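Local coordinates for protein FucU (Bifidobacterium longum subsp. infantis, PDB 3MVK) that probably interconverts the alpha and beta anomers of L-fucose, and perhaps the pyranose and furanose forms of D-ribose, as a sugar mutarotase, at residues I28-F33 / Y134-L139. Sequence-based numbering, arbitrary orientation.
With GOL (glycerol), chain B.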
ATOM      1  N   ILE G  28      19.891   9.884  18.168  1.00 13.70           N
ATOM      2  CA  ILE G  28      19.496  11.299  18.216  1.00 13.82           C
ATOM      3  C   ILE G  28      20.380  11.988  17.196  1.00 14.37           C
ATOM      4  O   ILE G  28      21.601  12.081  17.393  1.00 15.01           O
ATOM      5  CB  ILE G  28      19.705  11.912  19.631  1.00 12.83           C
ATOM      6  CG1 ILE G  28      18.929  11.098  20.672  1.00 13.69           C
ATOM      7  CG2 ILE G  28      19.295  13.408  19.626  1.00 15.40           C
ATOM      8  CD1 ILE G  28      19.168  11.519  22.092  1.00 15.74           C
ATOM      9  N   ALA G  29      19.774  12.433  16.103  1.00 13.43           N
ATOM     10  CA  ALA G  29      20.509  12.986  14.961  1.00 12.82           C
ATOM     11  C   ALA G  29      20.532  14.495  15.109  1.00 13.97           C
ATOM     12  O   ALA G  29      19.492  15.115  15.328  1.00 13.55           O
ATOM     13  CB  ALA G  29      19.821  12.574  13.646  1.00 13.97           C
ATOM     14  N   ASP G  30      21.719  15.091  14.980  1.00 13.92           N
ATOM     15  CA  ASP G  30      21.798  16.551  14.970  1.00 14.89           C
ATOM     16  C   ASP G  30      21.228  17.136  13.660  1.00 14.77           C
ATOM     17  O   ASP G  30      20.856  16.394  12.739  1.00 14.46           O
ATOM     18  CB  ASP G  30      23.237  17.041  15.322  1.00 14.87           C
ATOM     19  CG  ASP G  30      24.287  16.743  14.233  1.00 17.37           C
ATOM     20  OD1 ASP G  30      23.962  16.639  13.019  1.00 17.36           O
ATOM     21  OD2 ASP G  30      25.485  16.671  14.613  1.00 16.34           O
ATOM     22  N   GLY G  31      21.104  18.458  13.606  1.00 14.18           N
ATOM     23  CA  GLY G  31      20.458  19.144  12.493  1.00 15.57           C
ATOM     24  C   GLY G  31      21.151  18.924  11.156  1.00 16.38           C
ATOM     25  O   GLY G  31      20.516  18.998  10.093  1.00 18.09           O
ATOM     26  N   ASN G  32      22.446  18.642  11.209  1.00 16.18           N
ATOM     27  CA  ASN G  32      23.209  18.425   9.992  1.00 16.72           C
ATOM     28  C   ASN G  32      23.236  16.980   9.516  1.00 15.74           C
ATOM     29  O   ASN G  32      23.737  16.687   8.454  1.00 17.27           O
ATOM     30  CB  ASN G  32      24.639  18.915  10.183  1.00 15.44           C
ATOM     31  CG  ASN G  32      24.761  20.400   9.962  1.00 17.98           C
ATOM     32  OD1 ASN G  32      24.935  21.169  10.906  1.00 22.06           O
ATOM     33  ND2 ASN G  32      24.632  20.816   8.720  1.00 16.03           N
ATOM     34  N   PHE G  33      22.721  16.065  10.332  1.00 15.87           N
ATOM     35  CA  PHE G  33      22.822  14.650  10.033  1.00 14.53           C
ATOM     36  C   PHE G  33      21.865  14.284   8.906  1.00 14.83           C
ATOM     37  O   PHE G  33      20.763  14.814   8.819  1.00 13.95           O
ATOM     38  CB  PHE G  33      22.443  13.877  11.290  1.00 13.78           C
ATOM     39  CG  PHE G  33      22.780  12.413  11.256  1.00 13.72           C
ATOM     40  CD1 PHE G  33      24.073  11.985  11.528  1.00 13.61           C
ATOM     41  CD2 PHE G  33      21.779  11.452  11.003  1.00 12.97           C
ATOM     42  CE1 PHE G  33      24.397  10.611  11.557  1.00 13.42           C
ATOM     43  CE2 PHE G  33      22.094  10.079  11.030  1.00 13.17           C
ATOM     44  CZ  PHE G  33      23.386   9.670  11.307  1.00 12.66           C
ATOM     45  N   TYR G 134      28.622  17.516  15.398  1.00 16.76           N
ATOM     46  CA  TYR G 134      28.958  16.309  16.158  1.00 16.13           C
ATOM     47  C   TYR G 134      28.094  16.122  17.403  1.00 15.78           C
ATOM     48  O   TYR G 134      28.584  15.672  18.432  1.00 15.25           O
ATOM     49  CB  TYR G 134      30.459  16.275  16.497  1.00 16.82           C
ATOM     50  CG  TYR G 134      31.321  16.438  15.262  1.00 16.48           C
ATOM     51  CD1 TYR G 134      31.552  15.352  14.399  1.00 17.25           C
ATOM     52  CD2 TYR G 134      31.907  17.667  14.949  1.00 17.41           C
ATOM     53  CE1 TYR G 134      32.339  15.488  13.257  1.00 19.06           C
ATOM     54  CE2 TYR G 134      32.717  17.812  13.808  1.00 17.47           C
ATOM     55  CZ  TYR G 134      32.938  16.721  12.979  1.00 18.12           C
ATOM     56  OH  TYR G 134      33.724  16.864  11.863  1.00 18.70           O
ATOM     57  N   ALA G 135      26.807  16.460  17.288  1.00 14.92           N
ATOM     58  CA  ALA G 135      25.850  16.295  18.403  1.00 14.79           C
ATOM     59  C   ALA G 135      24.991  15.038  18.235  1.00 14.40           C
ATOM     60  O   ALA G 135      24.004  14.841  18.956  1.00 15.40           O
ATOM     61  CB  ALA G 135      24.982  17.534  18.537  1.00 14.75           C
ATOM     62  N   ASN G 136      25.376  14.182  17.297  1.00 14.10           N
ATOM     63  CA  ASN G 136      24.697  12.884  17.121  1.00 14.25           C
ATOM     64  C   ASN G 136      24.956  11.984  18.288  1.00 14.62           C
ATOM     65  O   ASN G 136      26.060  11.994  18.831  1.00 14.82           O
ATOM     66  CB  ASN G 136      25.201  12.200  15.860  1.00 14.26           C
ATOM     67  CG  ASN G 136      25.147  13.114  14.678  1.00 14.80           C
ATOM     68  OD1 ASN G 136      26.176  13.439  14.060  1.00 18.28           O
ATOM     69  ND2 ASN G 136      23.975  13.543  14.355  1.00 11.55           N
ATOM     70  N   LEU G 137      23.963  11.203  18.690  1.00 13.90           N
ATOM     71  CA  LEU G 137      24.168  10.287  19.802  1.00 14.22           C
ATOM     72  C   LEU G 137      23.370   9.023  19.588  1.00 15.08           C
ATOM     73  O   LEU G 137      22.146   9.086  19.429  1.00 17.49           O
ATOM     74  CB  LEU G 137      23.788  10.965  21.127  1.00 13.97           C
ATOM     75  CG  LEU G 137      24.160  10.277  22.447  1.00 16.00           C
ATOM     76  CD1 LEU G 137      25.669  10.285  22.693  1.00 15.39           C
ATOM     77  CD2 LEU G 137      23.430  10.943  23.611  1.00 17.27           C
ATOM     78  N   ILE G 138      24.074   7.891  19.548  1.00 14.77           N
ATOM     79  CA  ILE G 138      23.415   6.561  19.520  1.00 15.34           C
ATOM     80  C   ILE G 138      23.204   6.082  20.945  1.00 15.18           C
ATOM     81  O   ILE G 138      24.135   6.145  21.751  1.00 15.74           O
ATOM     82  CB  ILE G 138      24.237   5.510  18.746  1.00 14.86           C
ATOM     83  CG1 ILE G 138      24.674   6.065  17.372  1.00 16.70           C
ATOM     84  CG2 ILE G 138      23.415   4.195  18.584  1.00 16.57           C
ATOM     85  CD1 ILE G 138      25.504   5.077  16.481  1.00 17.73           C
ATOM     86  N   LEU G 139      21.993   5.608  21.261  1.00 14.04           N
ATOM     87  CA  LEU G 139      21.672   5.090  22.596  1.00 14.52           C
ATOM     88  C   LEU G 139      21.241   3.640  22.465  1.00 14.45           C
ATOM     89  O   LEU G 139      20.458   3.326  21.561  1.00 15.41           O
ATOM     90  CB  LEU G 139      20.517   5.861  23.211  1.00 15.00           C
ATOM     91  CG  LEU G 139      20.741   7.350  23.496  1.00 15.02           C
ATOM     92  CD1 LEU G 139      19.499   7.889  24.174  1.00 18.44           C
ATOM     93  CD2 LEU G 139      21.960   7.511  24.412  1.00 17.86           C
TER
HETATM   94  C1  GOL B 151      26.799  15.730  10.885  1.00 25.95           C
HETATM   95  O1  GOL B 151      25.792  15.180  11.712  1.00 20.20           O
HETATM   96  C2  GOL B 151      27.923  16.214  11.791  1.00 25.90           C
HETATM   97  O2  GOL B 151      27.444  17.237  12.639  1.00 25.60           O
HETATM   98  C3  GOL B 151      29.115  16.682  10.951  1.00 25.64           C
HETATM   99  O3  GOL B 151      28.720  17.765  10.136  1.00 27.76           O
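Two backbone hydrogen bonds join I28 to L137 as an antiparallel hydrogen-bonded pair: I28 N reaches L137 O at 2.7 Å, with 164° at the hydrogen, and L137 N returns to I28 O at 2.8 Å. I28 O also takes a CA-H contact from N136 CA at 3.2 Å.

Apolar contact follows on the sheet face that carries I28 and L137. The I28 CD1 end meets L139 CD1 at 4.2 Å, and helix 52-60 packs over this face through L56. Strands 25-29 and 137-140 are the two middle strands of the mixed sheet of the RbsD/FucU family, so these bonds knit its centre; beyond the I28-L137 pair, the loop residues D30-F33 and Y134-N136 frame a polar pocket.

Polar contacts at that end converge on D30. Its CG sits between the backbone N and the carbonyl carbon (chi1 69°), which brings the carboxylate to the backbone NH of A135. D30 OD2 accepts A135 N through its anti lone pair at 3.0 Å. A glycerol, probably from the crystallisation liquor, adds its O2 to D30 OD2 at 2.8 Å, and Y134 N donates to the same hydroxyl oxygen. Glycerol O1 lies near both D30 OD1 and N136 OD1, and H22 of a second subunit also binds the ligand; a polyol held here is consistent with a sugar site.

Around the amide, N136 crosses F33 with ring and amide planes 57° apart, the amide of N136 lying obliquely to the F33 ring, while F115 of helix 112-119 touches both side chains.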